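Local coordinates for protein copper chaperone PCu(A)C (Methylosinus trichosporium OB3b, PDB 6P1F) that binds copper through its PCu(A)C domain, the part of the longer PmoF2 protein described here, and probably serves as a periplasmic copper chaperone in a methane-oxidizing bacterium, at residues A[24-29]-A[83-88]; A[3-8]-A[103-108]; A[45-50]-A[89-94]. All coordinates share one frame; numbering follows the deposited sequence.

Contact 1 of 3, residues A[24-29]-A[83-88]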
loop_
_atom_site.group_PDB
_atom_site.type_symbol
_atom_site.label_atom_id
_atom_site.label_comp_id
_atom_site.label_asym_id
_atom_site.label_seq_id
_atom_site.Cartn_x
_atom_site.Cartn_y
_atom_site.Cartn_z
ATOM N N ARG A 24 8.606 -4.370 -10.958
ATOM C CA ARG A 24 7.334 -4.432 -10.237
ATOM C C ARG A 24 7.587 -5.029 -8.874
ATOM O O ARG A 24 8.505 -5.824 -8.723
ATOM C CB ARG A 24 6.302 -5.304 -10.951
ATOM C CG ARG A 24 5.535 -4.627 -12.032
ATOM C CD ARG A 24 4.467 -5.554 -12.600
ATOM N NE ARG A 24 3.660 -4.837 -13.582
ATOM C CZ ARG A 24 2.354 -4.644 -13.477
ATOM N NH1 ARG A 24 1.687 -5.144 -12.442
ATOM N NH2 ARG A 24 1.718 -3.961 -14.407
ATOM N N ALA A 25 6.782 -4.659 -7.894
ATOM C CA ALA A 25 6.932 -5.275 -6.572
ATOM C C ALA A 25 5.609 -5.186 -5.847
ATOM O O ALA A 25 4.760 -4.371 -6.212
ATOM C CB ALA A 25 8.042 -4.568 -5.774
ATOM N N GLN A 26 5.418 -6.015 -4.830
ATOM C CA GLN A 26 4.153 -6.002 -4.100
ATOM C C GLN A 26 4.336 -5.328 -2.766
ATOM O O GLN A 26 5.336 -5.524 -2.104
ATOM C CB GLN A 26 3.619 -7.403 -3.914
ATOM C CG GLN A 26 3.246 -8.036 -5.242
ATOM C CD GLN A 26 2.346 -9.242 -5.104
ATOM O OE1 GLN A 26 2.084 -9.744 -3.997
ATOM N NE2 GLN A 26 1.847 -9.722 -6.249
ATOM N N LEU A 27 3.349 -4.513 -2.412
ATOM C CA LEU A 27 3.314 -3.795 -1.153
ATOM C C LEU A 27 2.102 -4.279 -0.348
ATOM O O LEU A 27 1.065 -4.586 -0.901
ATOM C CB LEU A 27 3.238 -2.292 -1.401
ATOM C CG LEU A 27 3.105 -1.400 -0.159
ATOM C CD1 LEU A 27 3.927 -0.105 -0.284
ATOM C CD2 LEU A 27 1.654 -1.134 0.115
ATOM N N TYR A 28 2.257 -4.361 0.978
ATOM C CA TYR A 28 1.207 -4.846 1.835
ATOM C C TYR A 28 1.029 -3.933 3.028
ATOM O O TYR A 28 2.005 -3.568 3.654
ATOM C CB TYR A 28 1.533 -6.254 2.338
ATOM C CG TYR A 28 2.041 -7.178 1.263
ATOM C CD1 TYR A 28 1.153 -7.866 0.436
ATOM C CD2 TYR A 28 3.403 -7.337 1.067
ATOM C CE1 TYR A 28 1.638 -8.723 -0.544
ATOM C CE2 TYR A 28 3.891 -8.189 0.109
ATOM C CZ TYR A 28 2.990 -8.884 -0.695
ATOM O OH TYR A 28 3.425 -9.748 -1.675
ATOM N N MET A 29 -0.193 -3.518 3.305
ATOM C CA MET A 29 -0.438 -2.696 4.480
ATOM C C MET A 29 -1.841 -2.952 4.969
ATOM O O MET A 29 -2.736 -3.234 4.177
ATOM C CB MET A 29 -0.272 -1.209 4.155
ATOM C CG MET A 29 -1.164 -0.735 2.994
ATOM S SD MET A 29 -0.719 0.978 2.520
ATOM C CE MET A 29 -1.746 1.193 1.046
ATOM N N HIS A 83 -3.392 -6.949 -2.005
ATOM C CA HIS A 83 -2.045 -6.384 -2.060
ATOM C C HIS A 83 -2.057 -5.233 -3.028
ATOM O O HIS A 83 -3.019 -5.043 -3.798
ATOM C CB HIS A 83 -1.007 -7.433 -2.515
ATOM C CG HIS A 83 -1.197 -7.915 -3.924
ATOM N ND1 HIS A 83 -2.081 -8.923 -4.245
ATOM C CD2 HIS A 83 -0.619 -7.527 -5.078
ATOM C CE1 HIS A 83 -2.036 -9.135 -5.552
ATOM N NE2 HIS A 83 -1.153 -8.319 -6.079
ATOM N N VAL A 84 -0.984 -4.464 -2.988
ATOM C CA VAL A 84 -0.762 -3.409 -3.946
ATOM C C VAL A 84 0.381 -3.787 -4.872
ATOM O O VAL A 84 1.426 -4.199 -4.397
ATOM C CB VAL A 84 -0.394 -2.107 -3.236
ATOM C CG1 VAL A 84 -0.337 -0.952 -4.240
ATOM C CG2 VAL A 84 -1.362 -1.827 -2.101
ATOM N N GLU A 85 0.204 -3.644 -6.180
ATOM C CA GLU A 85 1.343 -3.791 -7.074
ATOM C C GLU A 85 1.924 -2.417 -7.373
ATOM O O GLU A 85 1.195 -1.504 -7.742
ATOM C CB GLU A 85 0.942 -4.485 -8.376
ATOM C CG GLU A 85 0.868 -5.979 -8.236
ATOM C CD GLU A 85 1.505 -6.678 -9.409
ATOM O OE1 GLU A 85 0.791 -6.876 -10.412
ATOM O OE2 GLU A 85 2.715 -7.009 -9.329
ATOM N N LEU A 86 3.225 -2.261 -7.140
ATOM C CA LEU A 86 3.966 -1.051 -7.520
ATOM C C LEU A 86 4.501 -1.267 -8.914
ATOM O O LEU A 86 5.199 -2.248 -9.161
ATOM C CB LEU A 86 5.121 -0.796 -6.550
ATOM C CG LEU A 86 4.703 -0.821 -5.078
ATOM C CD1 LEU A 86 5.929 -0.571 -4.162
ATOM C CD2 LEU A 86 3.577 0.163 -4.807
ATOM N N VAL A 87 4.149 -0.370 -9.823
ATOM C CA VAL A 87 4.356 -0.570 -11.243
ATOM C C VAL A 87 5.391 0.410 -11.781
ATOM O O VAL A 87 5.299 1.608 -11.489
ATOM C CB VAL A 87 3.020 -0.367 -11.998
ATOM C CG1 VAL A 87 3.208 -0.518 -13.523
ATOM C CG2 VAL A 87 1.964 -1.344 -11.473
ATOM N N ASP A 88 6.311 -0.098 -12.597
ATOM C CA ASP A 88 7.373 0.710 -13.226
ATOM C C ASP A 88 8.215 1.414 -12.180
ATOM O O ASP A 88 8.337 2.631 -12.151
ATOM C CB ASP A 88 6.775 1.704 -14.241
ATOM C CG ASP A 88 6.106 1.001 -15.417
ATOM O OD1 ASP A 88 6.394 -0.194 -15.666
ATOM O OD2 ASP A 88 5.299 1.644 -16.107
#
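R24 reaches across to E85 at one end of an antiparallel strand pair, and the walk from R24 to M29 illustrates how a β-sheet sorts its chemistry between two faces. With CG beside the backbone N (chi1 -84°) and the chain extended from CG to NE, the guanidinium is carried over the neighbouring strand, where NH1 forms a salt bridge with E85 OE1 at 2.8 Å, the carboxylate lying at the guanidinium edge with its plane turned by 53°. V87 packs a methyl, CG2, over one guanidinium face. A25 pairs with L86 through two backbone bonds, the shorter from L86 N to A25 O at 2.8 Å. Q26 lays its amide flat over one face of the H83 ring, the planes only 14° apart and Q26 CD 3.4 Å from H83 CD2. L27 faces the other way: its backbone exchanges bonds with V84, from L27 N to V84 O at 2.8 Å and from V84 N to L27 O at 2.9 Å, while its CD2 meets V84 CG2 at 3.8 Å. Y28 sets CE1 against H83 CB, and its hydroxyl donates to Q26 OE1 at 2.7 Å, fixing the turn of that amide. M29 brings only its terminal methyl near V84. E85, on the same face as R24 and Q26, and H83 beside it are zinc ligands in a structure of this protein, though no metal is bound here; the H83 ring also stacks on H55 and bonds through ND1 to G81 O. The pair lies between strands 8-16 and 49-55 in the sheet, its apolar face packed by L15, V52 and F54 from those strands and by M101 and L103 of strand 98-105.

Contact 2 of 3, residues A[3-8]-A[103-108]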
loop_
_atom_site.group_PDB
_atom_site.type_symbol
_atom_site.label_atom_id
_atom_site.label_comp_id
_atom_site.label_asym_id
_atom_site.label_seq_id
_atom_site.Cartn_x
_atom_site.Cartn_y
_atom_site.Cartn_z
ATOM N N TYR A 3 0.608 4.598 11.015
ATOM C CA TYR A 3 0.400 5.954 10.538
ATOM C C TYR A 3 -1.076 6.248 10.651
ATOM O O TYR A 3 -1.900 5.357 10.518
ATOM C CB TYR A 3 0.851 6.079 9.071
ATOM C CG TYR A 3 2.301 5.706 8.887
ATOM C CD1 TYR A 3 2.682 4.365 8.733
ATOM C CD2 TYR A 3 3.281 6.686 8.845
ATOM C CE1 TYR A 3 4.024 4.019 8.561
ATOM C CE2 TYR A 3 4.612 6.347 8.674
ATOM C CZ TYR A 3 4.968 5.021 8.534
ATOM O OH TYR A 3 6.294 4.692 8.356
ATOM N N ALA A 4 -1.438 7.510 10.856
ATOM C CA ALA A 4 -2.866 7.794 10.969
ATOM C C ALA A 4 -3.160 9.208 10.494
ATOM O O ALA A 4 -2.354 10.115 10.665
ATOM C CB ALA A 4 -3.342 7.595 12.403
ATOM N N VAL A 5 -4.295 9.397 9.846
ATOM C CA VAL A 5 -4.662 10.757 9.462
ATOM C C VAL A 5 -6.183 10.764 9.521
ATOM O O VAL A 5 -6.841 9.856 9.018
ATOM C CB VAL A 5 -4.110 11.187 8.061
ATOM C CG1 VAL A 5 -4.653 10.305 6.921
ATOM C CG2 VAL A 5 -4.402 12.657 7.824
ATOM N N GLY A 6 -6.774 11.732 10.216
ATOM C CA GLY A 6 -8.220 11.590 10.413
ATOM C C GLY A 6 -8.596 10.308 11.134
ATOM O O GLY A 6 -7.977 9.913 12.106
ATOM N N LYS A 7 -9.587 9.599 10.575
ATOM C CA LYS A 7 -10.076 8.333 11.108
ATOM C C LYS A 7 -9.466 7.117 10.348
ATOM O O LYS A 7 -9.866 5.977 10.575
ATOM C CB LYS A 7 -11.614 8.316 11.014
ATOM C CG LYS A 7 -12.294 9.420 11.836
ATOM C CD LYS A 7 -12.328 9.024 13.301
ATOM C CE LYS A 7 -13.567 9.588 13.988
ATOM N NZ LYS A 7 -13.710 11.066 13.777
ATOM N N ILE A 8 -8.485 7.383 9.487
ATOM C CA ILE A 8 -7.734 6.356 8.769
ATOM C C ILE A 8 -6.481 5.956 9.517
ATOM O O ILE A 8 -5.767 6.815 10.040
ATOM C CB ILE A 8 -7.316 6.867 7.373
ATOM C CG1 ILE A 8 -8.549 7.067 6.509
ATOM C CG2 ILE A 8 -6.321 5.936 6.710
ATOM C CD1 ILE A 8 -9.255 5.772 6.173
ATOM N N LEU A 103 0.199 8.627 0.789
ATOM C CA LEU A 103 -1.148 8.127 0.498
ATOM C C LEU A 103 -2.122 9.281 0.507
ATOM O O LEU A 103 -2.048 10.132 1.381
ATOM C CB LEU A 103 -1.570 7.101 1.524
ATOM C CG LEU A 103 -0.586 5.942 1.711
ATOM C CD1 LEU A 103 -1.158 4.940 2.759
ATOM C CD2 LEU A 103 -0.268 5.234 0.416
ATOM N N VAL A 104 -3.043 9.307 -0.455
ATOM C CA VAL A 104 -4.040 10.374 -0.504
ATOM C C VAL A 104 -5.419 9.788 -0.289
ATOM O O VAL A 104 -5.855 8.952 -1.084
ATOM C CB VAL A 104 -4.019 11.092 -1.847
ATOM C CG1 VAL A 104 -5.040 12.259 -1.852
ATOM C CG2 VAL A 104 -2.601 11.592 -2.142
ATOM N N PHE A 105 -6.078 10.186 0.794
ATOM C CA PHE A 105 -7.449 9.765 1.061
ATOM C C PHE A 105 -8.396 10.906 0.765
ATOM O O PHE A 105 -8.135 12.056 1.111
ATOM C CB PHE A 105 -7.618 9.273 2.508
ATOM C CG PHE A 105 -6.817 8.058 2.804
ATOM C CD1 PHE A 105 -7.385 6.805 2.663
ATOM C CD2 PHE A 105 -5.484 8.155 3.200
ATOM C CE1 PHE A 105 -6.657 5.656 2.925
ATOM C CE2 PHE A 105 -4.739 7.006 3.442
ATOM C CZ PHE A 105 -5.330 5.773 3.319
ATOM N N GLU A 106 -9.464 10.592 0.043
ATOM C CA GLU A 106 -10.453 11.571 -0.353
ATOM C C GLU A 106 -10.981 12.397 0.822
ATOM O O GLU A 106 -11.069 13.622 0.726
ATOM C CB GLU A 106 -11.604 10.840 -1.044
ATOM C CG GLU A 106 -12.668 11.748 -1.587
ATOM C CD GLU A 106 -13.687 10.946 -2.365
ATOM O OE1 GLU A 106 -14.594 10.354 -1.733
ATOM O OE2 GLU A 106 -13.547 10.867 -3.602
ATOM N N LYS A 107 -11.297 11.747 1.933
ATOM C CA LYS A 107 -11.847 12.462 3.084
ATOM C C LYS A 107 -10.750 12.791 4.076
ATOM O O LYS A 107 -10.559 13.970 4.442
ATOM C CB LYS A 107 -12.949 11.645 3.756
ATOM C CG LYS A 107 -14.089 11.278 2.824
ATOM C CD LYS A 107 -14.687 12.511 2.147
ATOM C CE LYS A 107 -15.890 12.139 1.274
ATOM N NZ LYS A 107 -16.543 13.356 0.712
ATOM N N ALA A 108 -9.977 11.780 4.456
ATOM C CA ALA A 108 -9.021 11.976 5.548
ATOM C C ALA A 108 -7.834 12.847 5.165
ATOM O O ALA A 108 -7.239 13.484 6.048
ATOM C CB ALA A 108 -8.532 10.653 6.057
#
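The turn that joins V5 to I8 is a type II' β-turn, closed by mutual backbone bonds of 3.0 Å between V5 N and I8 O and between I8 N and V5 O, and it brings both residues onto F105 and A108. G6 has a positive phi of 59°, a value that favours glycine, and a side chain there would also crowd the methyl of A108. I8 carries much of the contact through two branches, spread over separate partners with CG2 anti to the backbone N and CG1 beside it (chi1 -67°): CG2 stands over one face of the F105 ring, 3.8 Å from its centroid and 21° off the normal, a CH-pi contact, while CG1 meets A108 CB at 3.6 Å. V5 adds CG1, 4.0 Å from A108 CB, and places CG2 against the carbonyl oxygen of A108. Replacing I8 by an alanine would probably leave that face of the F105 ring without its methyl cover and open a gap beside A108. Between the two segments the chemistry is apolar, so the fit rests on shape; the loop at 106-108 has its own polar tie, D39 accepting from the backbone N atoms of K107 and A108.

Contact 3 of 3, residues A[45-50]-A[89-94]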
loop_
_atom_site.group_PDB
_atom_site.type_symbol
_atom_site.label_atom_id
_atom_site.label_comp_id
_atom_site.label_asym_id
_atom_site.label_seq_id
_atom_site.Cartn_x
_atom_site.Cartn_y
_atom_site.Cartn_z
ATOM N N LYS A 45 1.642 8.651 -3.985
ATOM C CA LYS A 45 2.599 9.516 -4.658
ATOM C C LYS A 45 4.005 9.089 -4.288
ATOM O O LYS A 45 4.333 8.968 -3.132
ATOM C CB LYS A 45 2.372 10.982 -4.285
ATOM C CG LYS A 45 0.985 11.497 -4.688
ATOM C CD LYS A 45 0.852 12.993 -4.433
ATOM C CE LYS A 45 1.130 13.357 -2.971
ATOM N NZ LYS A 45 0.873 14.807 -2.700
ATOM N N SER A 46 4.823 8.840 -5.302
ATOM C CA SER A 46 6.197 8.486 -5.059
ATOM C C SER A 46 7.029 8.745 -6.290
ATOM O O SER A 46 6.554 8.562 -7.409
ATOM C CB SER A 46 6.324 7.015 -4.696
ATOM O OG SER A 46 7.692 6.683 -4.515
ATOM N N ALA A 47 8.282 9.134 -6.067
ATOM C CA ALA A 47 9.207 9.321 -7.167
ATOM C C ALA A 47 9.857 7.982 -7.526
ATOM O O ALA A 47 10.621 7.903 -8.485
ATOM C CB ALA A 47 10.268 10.360 -6.803
ATOM N N ASP A 48 9.554 6.942 -6.751
ATOM C CA ASP A 48 10.178 5.635 -6.935
ATOM C C ASP A 48 9.503 4.833 -8.037
ATOM O O ASP A 48 10.130 3.956 -8.609
ATOM C CB ASP A 48 10.153 4.797 -5.640
ATOM C CG ASP A 48 11.068 5.346 -4.548
ATOM O OD1 ASP A 48 11.862 6.261 -4.827
ATOM O OD2 ASP A 48 11.001 4.839 -3.405
ATOM N N PHE A 49 8.232 5.114 -8.318
ATOM C CA PHE A 49 7.476 4.275 -9.256
ATOM C C PHE A 49 6.367 5.058 -9.922
ATOM O O PHE A 49 5.942 6.126 -9.462
ATOM C CB PHE A 49 6.912 3.019 -8.542
ATOM C CG PHE A 49 6.203 3.309 -7.250
ATOM C CD1 PHE A 49 4.865 3.655 -7.222
ATOM C CD2 PHE A 49 6.891 3.215 -6.038
ATOM C CE1 PHE A 49 4.205 3.932 -6.014
ATOM C CE2 PHE A 49 6.233 3.482 -4.826
ATOM C CZ PHE A 49 4.886 3.858 -4.836
ATOM N N ARG A 50 5.904 4.558 -11.059
ATOM C CA ARG A 50 4.918 5.295 -11.835
ATOM C C ARG A 50 3.526 5.228 -11.243
ATOM O O ARG A 50 2.811 6.227 -11.177
ATOM C CB ARG A 50 4.871 4.750 -13.275
ATOM C CG ARG A 50 3.997 5.615 -14.222
ATOM C CD ARG A 50 3.467 4.845 -15.464
ATOM N NE ARG A 50 4.521 4.251 -16.285
ATOM C CZ ARG A 50 5.161 4.876 -17.279
ATOM N NH1 ARG A 50 4.862 6.129 -17.605
ATOM N NH2 ARG A 50 6.109 4.247 -17.959
ATOM N N ILE A 89 8.840 0.594 -11.343
ATOM C CA ILE A 89 9.755 1.063 -10.327
ATOM C C ILE A 89 11.039 1.583 -10.963
ATOM O O ILE A 89 11.681 0.865 -11.731
ATOM C CB ILE A 89 10.056 -0.052 -9.338
ATOM C CG1 ILE A 89 8.786 -0.452 -8.559
ATOM C CG2 ILE A 89 11.185 0.346 -8.406
ATOM C CD1 ILE A 89 8.943 -1.811 -7.846
ATOM N N SER A 90 11.420 2.823 -10.656
ATOM C CA SER A 90 12.682 3.333 -11.194
ATOM C C SER A 90 13.799 3.210 -10.169
ATOM O O SER A 90 14.968 3.083 -10.530
ATOM C CB SER A 90 12.527 4.777 -11.675
ATOM O OG SER A 90 11.832 5.548 -10.716
ATOM N N LYS A 91 13.437 3.221 -8.890
ATOM C CA LYS A 91 14.430 3.070 -7.837
ATOM C C LYS A 91 13.786 2.502 -6.576
ATOM O O LYS A 91 12.602 2.740 -6.302
ATOM C CB LYS A 91 15.106 4.418 -7.544
ATOM C CG LYS A 91 14.187 5.506 -7.055
ATOM C CD LYS A 91 14.974 6.588 -6.287
ATOM C CE LYS A 91 14.186 7.889 -6.156
ATOM N NZ LYS A 91 13.580 8.312 -7.453
ATOM N N MET A 92 14.553 1.731 -5.821
ATOM C CA MET A 92 14.050 1.218 -4.556
ATOM C C MET A 92 15.195 1.120 -3.561
ATOM O O MET A 92 16.281 0.649 -3.891
ATOM C CB MET A 92 13.367 -0.151 -4.749
ATOM C CG MET A 92 12.650 -0.706 -3.509
ATOM S SD MET A 92 11.390 0.373 -2.815
ATOM C CE MET A 92 10.179 0.434 -4.160
ATOM N N ASN A 93 14.965 1.587 -2.343
ATOM C CA ASN A 93 15.993 1.483 -1.335
ATOM C C ASN A 93 16.307 0.010 -1.035
ATOM O O ASN A 93 15.512 -0.896 -1.352
ATOM C CB ASN A 93 15.556 2.265 -0.067
ATOM C CG ASN A 93 15.743 3.767 -0.210
ATOM O OD1 ASN A 93 16.608 4.219 -0.956
ATOM N ND2 ASN A 93 14.914 4.556 0.493
ATOM N N PRO A 94 17.468 -0.257 -0.419
ATOM C CA PRO A 94 17.853 -1.620 -0.071
ATOM C C PRO A 94 16.916 -2.279 0.905
ATOM O O PRO A 94 16.195 -1.612 1.663
ATOM C CB PRO A 94 19.228 -1.446 0.602
ATOM C CG PRO A 94 19.743 -0.177 0.102
ATOM C CD PRO A 94 18.560 0.706 -0.166
HETATM O O HOH W 1 12.932 3.684 -1.851
#
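An ST turn, in which S46 OG accepts from D48 N at 2.9 Å, shapes the loop between strands 39-45 and 49-55 and sets D48 against S90 and K91 of the chain leaving strand 73-89. The example shows how one carbonyl can gather a neighbouring loop: D48 O takes the backbone N of S90 at 2.7 Å, that donor tilted 23° from the carbonyl plane, with weak additional bonds from S90 OG and K91 N. D48 and K91 then cross side chains at about a right angle. The aliphatic part of K91 runs past the carboxylate, its CE 3.1 Å from D48 OD1, and a bend at the end of the chain (chi4 -47°) turns NZ to the carbonyl of A47. There NZ donates to A47 O at 3.2 Å from above the carbonyl plane, and the ion pair with D48 OD1 is long. Next along the chain, F49 CB packs on I89 CG1 at 3.9 Å, while A99 of strand 98-105 touches both D48 and M92. The other carboxylate oxygen is satisfied through solvent: a water donates to D48 OD2 at 2.7 Å and accepts from N93 N at 3.0 Å.

How the contacts relate
Place in the fold sets the chemistry of the three contacts. Contact 1 is buried near the centre of the chain and is true sheet pairing, apolar on one face and largely polar on the zinc-ligand side; contacts 2 and 3 lie farther out and are only partly buried. Contact 2 joins a turn to a strand end by apolar packing, whereas contact 3 ties two loops by backbone and lysine bonds and a water. Contacts 1 and 3 are continuous, sharing the strand 73-89 region: D88 OD2 bridges to R50 NE at 2.7 Å, and I89 packs on A25. Contact 2, across the chain's centre from contact 1, still reaches it through L103 against M29.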